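PDB 3GRH: putative acyl-CoA thioester hydrolase YbhC from Escherichia coli K-12, which is a putative outer-membrane thioesterase of the pectinesterase family that neither binds pectin nor shows pectinesterase activity. Local coordinates for residues Gly277-Arg285 / Arg301-Ala312; Val288-Asn299 / Gly320-Phe331. All coordinates share one frame; numbering follows the deposited sequence.

How the interactions relate
Interactions 1 and 2 join neighbouring turns of one right-handed parallel beta-helix, and their segments alternate along the chain: 277-285, 288-299, 301-312, 320-331. Their centres lie about 12 Å apart. They also touch directly. V298 N probably donates to G277 O at 2.9 Å. G277 N probably donates to R296 O at 3.1 Å, and A306 CB meets V297 CG1 at 3.4 Å inside the helix. Interaction 1 carries D280, the predicted nucleophile, about 3 Å side chain to side chain from R340, the substrate-binding arginine by similarity. Interaction 2 builds two other faces of the same turns; its nearest approach to the site is F321, whose side chain is about 9 Å from that of D280.

Interaction 1. Residues Gly277-Arg285 / Arg301-Ala312; sequences GDVDIVSGR and RTQQEAYVFAPA
R301 grips the carboxylate of D278 side-on. Its NH2 gives a bond to D278 OD1 (2.8 Å), arriving from above the carboxylate plane, while its NE bonds to OD2 on the syn lone pair, the carboxylate and guanidinium planes standing 48° apart. D278 OD1 also takes the N-H of V279 on its anti lone pair, and D278 OD2 accepts from a water at 2.6 Å that in turn accepts from R301 N. With CG turned between its own N and carbonyl carbon (chi1 47°), D278 can serve both V279 N and the arginine. R301 NH1 is satisfied elsewhere, by the carbonyls of D219 and G221. A lysine in place of D278 would probably set its charge against R301 and leave R301 NE and NH2, and V279 N, without their buried acceptor.

Between these turns of the beta-helix the backbones pair in parallel. Y307 N bonds to D278 O; where the chain turns at D280-V282, Y307 O accepts from I281 N at 3.2 Å and V308 O from V282 N. Beyond the corner, V282 O takes A310 N (2.8 Å), A310 O takes G284 N, and G284 O takes A312 N. R285 closes this end, NE and NH2 both directed at A312 O, the NE bond being 2.8 Å; its NH2 also pairs with D345.

D280, the predicted nucleophile, rests OD1 against Y307 CB and A310 CB, each 3.6 Å away. Its OD1 forms a salt bridge with R340, a substrate-binding residue by similarity, which also makes a cation-pi contact with Y307. S283 OG donates to D280 O and bonds to N247. Bonds to D280 O and from I281 N and V282 N probably hold the backbone around D280 in place, and the D280-R340 pair is consistent with the aspartyl esterase site of this family.

Interaction 2. Residues Val288-Asn299 / Gly320-Phe331; sequences VVFDNTEFRVVN and GFLAVNSRFNAF
F295 and F328 run alongside each other, their ring planes within 6° of parallel but displaced, with little overlap and centroids 4.8 Å apart. Both set CG anti to the carbonyl carbon (chi1 -60° and -65°), and F295 CD2 comes over one face of the F328 ring. F290 takes the same turn, its ring lying between V288 CG1 on one face and F295 CE1 on the other. Such ladders of like residues, in register on successive turns, mark the interior of the parallel beta-helix; strands 288-291 and 294-297 run parallel to 321-324 and 327-330, 4.7 Å away by axis. At the bend between them S326 OG accepts from T293 N (3.1 Å) and donates to V324 O.

On the outward face E294 is fully extended, which carries its carboxylate to three partners. OE2 forms a salt bridge with R296 NH2 at 2.8 Å and accepts from N329 ND2, which comes from above the carboxylate plane; N329 OD1 in turn bonds to N360. OE1 meets R327 NH1 at 3.5 Å by charge alone. Bends at chi2 and chi3 fold R296 back, laying one guanidinium face over N329 CB.

Interaction 1. Residues Gly277-Arg285 / Arg301-Ala312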
loop_
_atom_site.group_PDB
_atom_site.type_symbol
_atom_site.label_atom_id
_atom_site.label_comp_id
_atom_site.label_asym_id
_atom_site.label_seq_id
_atom_site.Cartn_x
_atom_site.Cartn_y
_atom_site.Cartn_z
ATOM N N GLY A 277 -3.039 10.556 -2.397
ATOM C CA GLY A 277 -2.409 11.144 -1.244
ATOM C C GLY A 277 -1.439 12.211 -1.653
ATOM O O GLY A 277 -1.493 12.721 -2.764
ATOM N N ASP A 278 -0.560 12.558 -0.720
ATOM C CA ASP A 278 0.521 13.489 -1.040
ATOM C C ASP A 278 1.921 12.990 -0.685
ATOM O O ASP A 278 2.726 12.712 -1.565
ATOM C CB ASP A 278 0.240 14.921 -0.503
ATOM C CG ASP A 278 -0.235 14.983 0.938
ATOM O OD1 ASP A 278 0.251 14.247 1.835
ATOM O OD2 ASP A 278 -1.056 15.912 1.206
ATOM N N VAL A 279 2.201 12.855 0.592
ATOM C CA VAL A 279 3.524 12.474 1.111
ATOM C C VAL A 279 3.512 11.008 1.507
ATOM O O VAL A 279 2.768 10.553 2.342
ATOM C CB VAL A 279 3.844 13.331 2.317
ATOM C CG1 VAL A 279 5.124 12.864 3.043
ATOM C CG2 VAL A 279 3.977 14.784 1.864
ATOM N N ASP A 280 4.369 10.238 0.859
ATOM C CA ASP A 280 4.543 8.815 1.119
ATOM C C ASP A 280 3.234 8.087 1.014
ATOM O O ASP A 280 2.821 7.409 1.972
ATOM C CB ASP A 280 5.254 8.643 2.464
ATOM C CG ASP A 280 6.616 9.324 2.530
ATOM O OD1 ASP A 280 7.257 9.624 1.510
ATOM O OD2 ASP A 280 7.124 9.552 3.698
ATOM N N ILE A 281 2.631 8.147 -0.168
ATOM C CA ILE A 281 1.309 7.650 -0.377
ATOM C C ILE A 281 1.275 6.139 -0.146
ATOM O O ILE A 281 0.317 5.628 0.384
ATOM C CB ILE A 281 0.838 8.028 -1.748
ATOM C CG1 ILE A 281 0.917 9.549 -1.990
ATOM C CG2 ILE A 281 -0.567 7.493 -2.005
ATOM C CD1 ILE A 281 0.584 9.863 -3.425
ATOM N N VAL A 282 2.270 5.423 -0.628
ATOM C CA VAL A 282 2.380 3.948 -0.442
ATOM C C VAL A 282 3.702 3.700 0.290
ATOM O O VAL A 282 4.727 4.060 -0.192
ATOM C CB VAL A 282 2.405 3.201 -1.778
ATOM C CG1 VAL A 282 2.743 1.756 -1.505
ATOM C CG2 VAL A 282 1.051 3.416 -2.487
ATOM N N SER A 283 3.619 3.225 1.519
ATOM C CA SER A 283 4.754 3.076 2.391
ATOM C C SER A 283 4.853 1.703 2.974
ATOM O O SER A 283 3.833 1.018 3.136
ATOM C CB SER A 283 4.523 4.036 3.596
ATOM O OG SER A 283 4.472 5.423 3.267
ATOM N N GLY A 284 6.062 1.284 3.308
ATOM C CA GLY A 284 6.242 0.179 4.186
ATOM C C GLY A 284 7.042 -0.958 3.721
ATOM O O GLY A 284 7.801 -0.879 2.724
ATOM N N ARG A 285 6.881 -2.069 4.443
ATOM C CA ARG A 285 7.733 -3.259 4.255
ATOM C C ARG A 285 6.858 -4.420 3.831
ATOM O O ARG A 285 5.970 -4.790 4.543
ATOM C CB ARG A 285 8.400 -3.603 5.579
ATOM C CG ARG A 285 9.452 -4.708 5.510
ATOM C CD ARG A 285 10.352 -4.730 6.706
ATOM N NE ARG A 285 11.219 -3.608 6.744
ATOM C CZ ARG A 285 11.929 -3.279 7.823
ATOM N NH1 ARG A 285 11.890 -4.004 8.947
ATOM N NH2 ARG A 285 12.709 -2.249 7.753
ATOM N N ARG A 301 -3.407 19.865 0.671
ATOM C CA ARG A 301 -2.895 19.979 2.031
ATOM C C ARG A 301 -1.484 20.570 2.011
ATOM O O ARG A 301 -1.127 21.417 2.839
ATOM C CB ARG A 301 -2.881 18.618 2.749
ATOM C CG ARG A 301 -2.463 18.689 4.175
ATOM C CD ARG A 301 -2.255 17.320 4.704
ATOM N NE ARG A 301 -1.112 16.617 4.095
ATOM C CZ ARG A 301 0.081 16.490 4.661
ATOM N NH1 ARG A 301 0.330 17.083 5.834
ATOM N NH2 ARG A 301 1.036 15.792 4.070
ATOM N N THR A 302 -0.681 20.115 1.057
ATOM C CA THR A 302 0.698 20.594 0.902
ATOM C C THR A 302 0.997 20.832 -0.548
ATOM O O THR A 302 0.565 20.072 -1.435
ATOM C CB THR A 302 1.761 19.682 1.576
ATOM O OG1 THR A 302 3.085 20.199 1.322
ATOM C CG2 THR A 302 1.705 18.287 1.104
ATOM N N GLN A 303 1.675 21.948 -0.798
ATOM C CA GLN A 303 2.101 22.255 -2.129
ATOM C C GLN A 303 3.611 22.136 -2.276
ATOM O O GLN A 303 4.174 22.408 -3.356
ATOM C CB GLN A 303 1.641 23.672 -2.485
ATOM C CG GLN A 303 0.168 23.758 -2.643
ATOM C CD GLN A 303 -0.228 24.683 -3.775
ATOM O OE1 GLN A 303 0.387 25.729 -3.988
ATOM N NE2 GLN A 303 -1.260 24.287 -4.524
ATOM N N GLN A 304 4.295 21.779 -1.199
ATOM C CA GLN A 304 5.764 21.830 -1.208
ATOM C C GLN A 304 6.456 20.514 -1.559
ATOM O O GLN A 304 7.648 20.504 -1.894
ATOM C CB GLN A 304 6.329 22.281 0.149
ATOM C CG GLN A 304 5.689 21.706 1.413
ATOM C CD GLN A 304 6.102 22.479 2.675
ATOM O OE1 GLN A 304 5.264 22.776 3.550
ATOM N NE2 GLN A 304 7.395 22.839 2.762
ATOM N N GLU A 305 5.747 19.414 -1.414
ATOM C CA GLU A 305 6.365 18.112 -1.581
ATOM C C GLU A 305 5.315 17.050 -1.762
ATOM O O GLU A 305 4.166 17.212 -1.335
ATOM C CB GLU A 305 7.201 17.770 -0.356
ATOM C CG GLU A 305 6.340 17.684 0.945
ATOM C CD GLU A 305 7.188 17.503 2.216
ATOM O OE1 GLU A 305 8.343 17.026 2.126
ATOM O OE2 GLU A 305 6.673 17.856 3.323
ATOM N N ALA A 306 5.722 15.969 -2.424
ATOM C CA ALA A 306 4.860 14.833 -2.614
ATOM C C ALA A 306 5.715 13.712 -3.075
ATOM O O ALA A 306 6.622 13.927 -3.815
ATOM C CB ALA A 306 3.837 15.114 -3.704
ATOM N N TYR A 307 5.437 12.512 -2.602
ATOM C CA TYR A 307 6.234 11.316 -2.888
ATOM C C TYR A 307 5.317 10.124 -2.976
ATOM O O TYR A 307 4.681 9.831 -1.993
ATOM C CB TYR A 307 7.279 11.006 -1.805
ATOM C CG TYR A 307 8.014 12.205 -1.268
ATOM C CD1 TYR A 307 9.116 12.747 -1.918
ATOM C CD2 TYR A 307 7.522 12.843 -0.144
ATOM C CE1 TYR A 307 9.729 13.893 -1.393
ATOM C CE2 TYR A 307 8.125 14.015 0.335
ATOM C CZ TYR A 307 9.219 14.496 -0.296
ATOM O OH TYR A 307 9.862 15.636 0.235
ATOM N N VAL A 308 5.269 9.417 -4.100
ATOM C CA VAL A 308 4.337 8.366 -4.235
ATOM C C VAL A 308 4.708 7.158 -3.410
ATOM O O VAL A 308 3.937 6.654 -2.621
ATOM C CB VAL A 308 4.101 7.961 -5.685
ATOM C CG1 VAL A 308 3.057 6.830 -5.782
ATOM C CG2 VAL A 308 3.671 9.235 -6.472
ATOM N N PHE A 309 5.942 6.659 -3.596
ATOM C CA PHE A 309 6.369 5.427 -2.949
ATOM C C PHE A 309 7.431 5.645 -1.899
ATOM O O PHE A 309 8.423 6.352 -2.137
ATOM C CB PHE A 309 6.958 4.471 -4.012
ATOM C CG PHE A 309 5.981 3.984 -4.987
ATOM C CD1 PHE A 309 4.994 3.074 -4.638
ATOM C CD2 PHE A 309 6.074 4.420 -6.269
ATOM C CE1 PHE A 309 4.044 2.707 -5.563
ATOM C CE2 PHE A 309 5.182 3.982 -7.211
ATOM C CZ PHE A 309 4.168 3.144 -6.844
ATOM N N ALA A 310 7.245 5.035 -0.715
ATOM C CA ALA A 310 8.230 5.088 0.374
ATOM C C ALA A 310 8.450 3.718 0.960
ATOM O O ALA A 310 7.947 3.381 2.056
ATOM C CB ALA A 310 7.711 6.035 1.460
ATOM N N PRO A 311 9.118 2.876 0.199
ATOM C CA PRO A 311 9.407 1.539 0.627
ATOM C C PRO A 311 10.460 1.516 1.778
ATOM O O PRO A 311 11.456 2.305 1.784
ATOM C CB PRO A 311 9.949 0.896 -0.637
ATOM C CG PRO A 311 10.408 1.943 -1.454
ATOM C CD PRO A 311 9.680 3.175 -1.117
ATOM N N ALA A 312 10.250 0.563 2.663
ATOM C CA ALA A 312 11.070 0.289 3.820
ATOM C C ALA A 312 11.705 -1.116 3.728
ATOM O O ALA A 312 11.952 -1.797 4.735
ATOM C CB ALA A 312 10.270 0.420 5.126
HETATM O O HOH W 1 -1.842 17.715 -0.451
#

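Interaction 2. Residues Val288-Asn299 / Gly320-Phe331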
loop_
_atom_site.group_PDB
_atom_site.type_symbol
_atom_site.label_atom_id
_atom_site.label_comp_id
_atom_site.label_asym_id
_atom_site.label_seq_id
_atom_site.Cartn_x
_atom_site.Cartn_y
_atom_site.Cartn_z
ATOM N N VAL A 288 4.790 -5.903 -2.697
ATOM C CA VAL A 288 3.467 -5.462 -3.172
ATOM C C VAL A 288 3.561 -5.268 -4.649
ATOM O O VAL A 288 4.465 -4.573 -5.112
ATOM C CB VAL A 288 2.992 -4.147 -2.540
ATOM C CG1 VAL A 288 1.497 -3.926 -2.921
ATOM C CG2 VAL A 288 3.200 -4.213 -1.017
ATOM N N VAL A 289 2.627 -5.821 -5.416
ATOM C CA VAL A 289 2.498 -5.612 -6.845
ATOM C C VAL A 289 1.253 -4.803 -7.105
ATOM O O VAL A 289 0.208 -5.195 -6.613
ATOM C CB VAL A 289 2.474 -6.923 -7.597
ATOM C CG1 VAL A 289 2.119 -6.665 -9.083
ATOM C CG2 VAL A 289 3.789 -7.737 -7.500
ATOM N N PHE A 290 1.383 -3.685 -7.804
ATOM C CA PHE A 290 0.268 -2.808 -8.196
ATOM C C PHE A 290 0.127 -2.974 -9.667
ATOM O O PHE A 290 1.050 -2.651 -10.393
ATOM C CB PHE A 290 0.640 -1.357 -7.912
ATOM C CG PHE A 290 0.841 -1.053 -6.478
ATOM C CD1 PHE A 290 -0.261 -0.696 -5.719
ATOM C CD2 PHE A 290 2.092 -1.071 -5.892
ATOM C CE1 PHE A 290 -0.134 -0.381 -4.404
ATOM C CE2 PHE A 290 2.197 -0.758 -4.539
ATOM C CZ PHE A 290 1.054 -0.449 -3.811
ATOM N N ASP A 291 -1.010 -3.448 -10.143
ATOM C CA ASP A 291 -1.262 -3.628 -11.581
ATOM C C ASP A 291 -2.494 -2.796 -11.959
ATOM O O ASP A 291 -3.532 -2.854 -11.270
ATOM C CB ASP A 291 -1.397 -5.068 -11.938
ATOM C CG ASP A 291 -1.324 -5.339 -13.456
ATOM O OD1 ASP A 291 -1.352 -6.540 -13.818
ATOM O OD2 ASP A 291 -1.226 -4.411 -14.302
ATOM N N ASN A 292 -2.410 -2.016 -13.036
ATOM C CA ASN A 292 -3.499 -1.184 -13.438
ATOM C C ASN A 292 -4.141 -0.363 -12.345
ATOM O O ASN A 292 -5.379 -0.285 -12.228
ATOM C CB ASN A 292 -4.494 -2.045 -14.131
ATOM C CG ASN A 292 -3.921 -2.584 -15.422
ATOM O OD1 ASN A 292 -3.759 -1.819 -16.380
ATOM N ND2 ASN A 292 -3.595 -3.879 -15.473
ATOM N N THR A 293 -3.273 0.250 -11.570
ATOM C CA THR A 293 -3.661 1.112 -10.481
ATOM C C THR A 293 -3.350 2.528 -10.872
ATOM O O THR A 293 -2.343 2.829 -11.506
ATOM C CB THR A 293 -3.015 0.635 -9.177
ATOM O OG1 THR A 293 -3.641 -0.614 -8.857
ATOM C CG2 THR A 293 -3.252 1.626 -8.050
ATOM N N GLU A 294 -4.218 3.449 -10.490
ATOM C CA GLU A 294 -3.962 4.873 -10.656
ATOM C C GLU A 294 -3.530 5.474 -9.362
ATOM O O GLU A 294 -4.130 5.262 -8.293
ATOM C CB GLU A 294 -5.230 5.591 -11.119
ATOM C CG GLU A 294 -5.018 7.086 -11.299
ATOM C CD GLU A 294 -6.195 7.873 -11.874
ATOM O OE1 GLU A 294 -7.245 7.323 -12.302
ATOM O OE2 GLU A 294 -6.066 9.113 -11.873
ATOM N N PHE A 295 -2.426 6.193 -9.410
ATOM C CA PHE A 295 -1.907 6.918 -8.276
ATOM C C PHE A 295 -2.060 8.414 -8.537
ATOM O O PHE A 295 -1.645 8.909 -9.587
ATOM C CB PHE A 295 -0.445 6.582 -8.081
ATOM C CG PHE A 295 -0.163 5.144 -7.838
ATOM C CD1 PHE A 295 -0.069 4.680 -6.604
ATOM C CD2 PHE A 295 0.084 4.304 -8.880
ATOM C CE1 PHE A 295 0.249 3.325 -6.412
ATOM C CE2 PHE A 295 0.301 2.964 -8.689
ATOM C CZ PHE A 295 0.374 2.494 -7.404
ATOM N N ARG A 296 -2.727 9.112 -7.625
ATOM C CA ARG A 296 -2.981 10.567 -7.782
ATOM C C ARG A 296 -2.379 11.300 -6.620
ATOM O O ARG A 296 -2.673 11.010 -5.429
ATOM C CB ARG A 296 -4.469 10.871 -7.853
ATOM C CG ARG A 296 -4.822 12.359 -7.851
ATOM C CD ARG A 296 -4.877 12.905 -9.258
ATOM N NE ARG A 296 -5.869 12.162 -10.060
ATOM C CZ ARG A 296 -6.234 12.440 -11.310
ATOM N NH1 ARG A 296 -5.741 13.494 -11.981
ATOM N NH2 ARG A 296 -7.125 11.655 -11.895
ATOM N N VAL A 297 -1.512 12.259 -6.964
ATOM C CA VAL A 297 -0.990 13.195 -5.983
ATOM C C VAL A 297 -1.864 14.410 -5.904
ATOM O O VAL A 297 -2.109 15.031 -6.961
ATOM C CB VAL A 297 0.445 13.625 -6.343
ATOM C CG1 VAL A 297 0.891 14.789 -5.385
ATOM C CG2 VAL A 297 1.359 12.485 -6.214
ATOM N N VAL A 298 -2.301 14.777 -4.695
ATOM C CA VAL A 298 -3.148 15.965 -4.475
ATOM C C VAL A 298 -2.312 17.039 -3.829
ATOM O O VAL A 298 -1.354 16.728 -3.118
ATOM C CB VAL A 298 -4.413 15.665 -3.681
ATOM C CG1 VAL A 298 -5.283 14.673 -4.451
ATOM C CG2 VAL A 298 -4.088 15.072 -2.299
ATOM N N ASN A 299 -2.641 18.303 -4.073
ATOM C CA ASN A 299 -1.866 19.382 -3.466
ATOM C C ASN A 299 -2.732 20.331 -2.619
ATOM O O ASN A 299 -2.341 21.476 -2.375
ATOM C CB ASN A 299 -1.075 20.169 -4.515
ATOM C CG ASN A 299 -1.946 20.974 -5.403
ATOM O OD1 ASN A 299 -3.160 20.736 -5.504
ATOM N ND2 ASN A 299 -1.334 21.913 -6.130
ATOM N N GLY A 320 10.585 -5.252 -3.079
ATOM C CA GLY A 320 9.727 -4.337 -2.433
ATOM C C GLY A 320 8.432 -4.089 -3.185
ATOM O O GLY A 320 7.610 -4.965 -3.219
ATOM N N PHE A 321 8.376 -2.974 -3.880
ATOM C CA PHE A 321 7.193 -2.561 -4.613
ATOM C C PHE A 321 7.331 -2.699 -6.077
ATOM O O PHE A 321 8.388 -2.327 -6.607
ATOM C CB PHE A 321 6.788 -1.132 -4.280
ATOM C CG PHE A 321 6.487 -0.846 -2.831
ATOM C CD1 PHE A 321 6.147 -1.798 -1.932
ATOM C CD2 PHE A 321 6.430 0.438 -2.439
ATOM C CE1 PHE A 321 5.886 -1.483 -0.553
ATOM C CE2 PHE A 321 6.220 0.759 -1.076
ATOM C CZ PHE A 321 5.923 -0.171 -0.165
ATOM N N LEU A 322 6.292 -3.166 -6.798
ATOM C CA LEU A 322 6.345 -3.177 -8.259
ATOM C C LEU A 322 5.095 -2.498 -8.726
ATOM O O LEU A 322 4.033 -2.893 -8.270
ATOM C CB LEU A 322 6.288 -4.598 -8.816
ATOM C CG LEU A 322 6.207 -4.760 -10.291
ATOM C CD1 LEU A 322 7.492 -4.139 -10.893
ATOM C CD2 LEU A 322 6.089 -6.280 -10.620
ATOM N N ALA A 323 5.205 -1.453 -9.550
ATOM C CA ALA A 323 4.031 -0.840 -10.180
ATOM C C ALA A 323 4.164 -1.155 -11.651
ATOM O O ALA A 323 5.182 -0.820 -12.273
ATOM C CB ALA A 323 4.083 0.645 -9.940
ATOM N N VAL A 324 3.171 -1.840 -12.192
ATOM C CA VAL A 324 3.144 -2.300 -13.607
ATOM C C VAL A 324 1.881 -1.866 -14.261
ATOM O O VAL A 324 0.810 -1.937 -13.680
ATOM C CB VAL A 324 3.438 -3.845 -13.666
ATOM C CG1 VAL A 324 2.453 -4.603 -12.881
ATOM C CG2 VAL A 324 3.478 -4.316 -15.086
ATOM N N ASN A 325 1.946 -1.304 -15.444
ATOM C CA ASN A 325 0.807 -0.997 -16.251
ATOM C C ASN A 325 -0.148 -0.042 -15.458
ATOM O O ASN A 325 -1.403 -0.170 -15.496
ATOM C CB ASN A 325 0.072 -2.287 -16.627
ATOM C CG ASN A 325 0.906 -3.265 -17.460
ATOM O OD1 ASN A 325 0.673 -4.464 -17.446
ATOM N ND2 ASN A 325 1.834 -2.755 -18.173
ATOM N N SER A 326 0.469 0.900 -14.764
ATOM C CA SER A 326 -0.220 1.797 -13.848
ATOM C C SER A 326 -0.102 3.254 -14.416
ATOM O O SER A 326 0.422 3.465 -15.494
ATOM C CB SER A 326 0.337 1.587 -12.464
ATOM O OG SER A 326 -0.167 0.338 -11.932
ATOM N N ARG A 327 -0.814 4.174 -13.766
ATOM C CA ARG A 327 -1.007 5.560 -14.211
ATOM C C ARG A 327 -0.673 6.441 -13.019
ATOM O O ARG A 327 -1.086 6.187 -11.924
ATOM C CB ARG A 327 -2.426 5.811 -14.714
ATOM C CG ARG A 327 -2.701 5.080 -15.932
ATOM C CD ARG A 327 -4.139 5.371 -16.365
ATOM N NE ARG A 327 -5.106 4.672 -15.525
ATOM C CZ ARG A 327 -6.312 5.132 -15.179
ATOM N NH1 ARG A 327 -6.727 6.320 -15.570
ATOM N NH2 ARG A 327 -7.125 4.375 -14.456
ATOM N N PHE A 328 0.135 7.453 -13.241
ATOM C CA PHE A 328 0.571 8.362 -12.202
ATOM C C PHE A 328 0.240 9.809 -12.607
ATOM O O PHE A 328 0.598 10.244 -13.676
ATOM C CB PHE A 328 2.095 8.270 -12.013
ATOM C CG PHE A 328 2.559 6.938 -11.507
ATOM C CD1 PHE A 328 2.714 6.699 -10.181
ATOM C CD2 PHE A 328 2.736 5.892 -12.353
ATOM C CE1 PHE A 328 3.075 5.453 -9.681
ATOM C CE2 PHE A 328 3.112 4.664 -11.833
ATOM C CZ PHE A 328 3.297 4.431 -10.548
ATOM N N ASN A 329 -0.523 10.498 -11.797
ATOM C CA ASN A 329 -0.980 11.864 -12.087
ATOM C C ASN A 329 -0.716 12.784 -10.922
ATOM O O ASN A 329 -1.017 12.457 -9.799
ATOM C CB ASN A 329 -2.460 11.797 -12.401
ATOM C CG ASN A 329 -2.766 11.070 -13.711
ATOM O OD1 ASN A 329 -2.178 11.424 -14.733
ATOM N ND2 ASN A 329 -3.679 10.085 -13.701
ATOM N N ALA A 330 -0.173 13.958 -11.186
ATOM C CA ALA A 330 0.033 14.965 -10.106
ATOM C C ALA A 330 -0.402 16.353 -10.541
ATOM O O ALA A 330 -0.242 16.674 -11.685
ATOM C CB ALA A 330 1.460 14.995 -9.716
ATOM N N PHE A 331 -0.959 17.120 -9.608
ATOM C CA PHE A 331 -1.457 18.504 -9.903
ATOM C C PHE A 331 -0.350 19.537 -10.210
ATOM O O PHE A 331 -0.054 19.779 -11.374
ATOM C CB PHE A 331 -2.372 19.019 -8.770
ATOM C CG PHE A 331 -3.661 18.265 -8.656
ATOM C CD1 PHE A 331 -3.746 17.170 -7.833
ATOM C CD2 PHE A 331 -4.763 18.604 -9.428
ATOM C CE1 PHE A 331 -4.920 16.437 -7.734
ATOM C CE2 PHE A 331 -5.943 17.862 -9.343
ATOM C CZ PHE A 331 -6.021 16.792 -8.492
#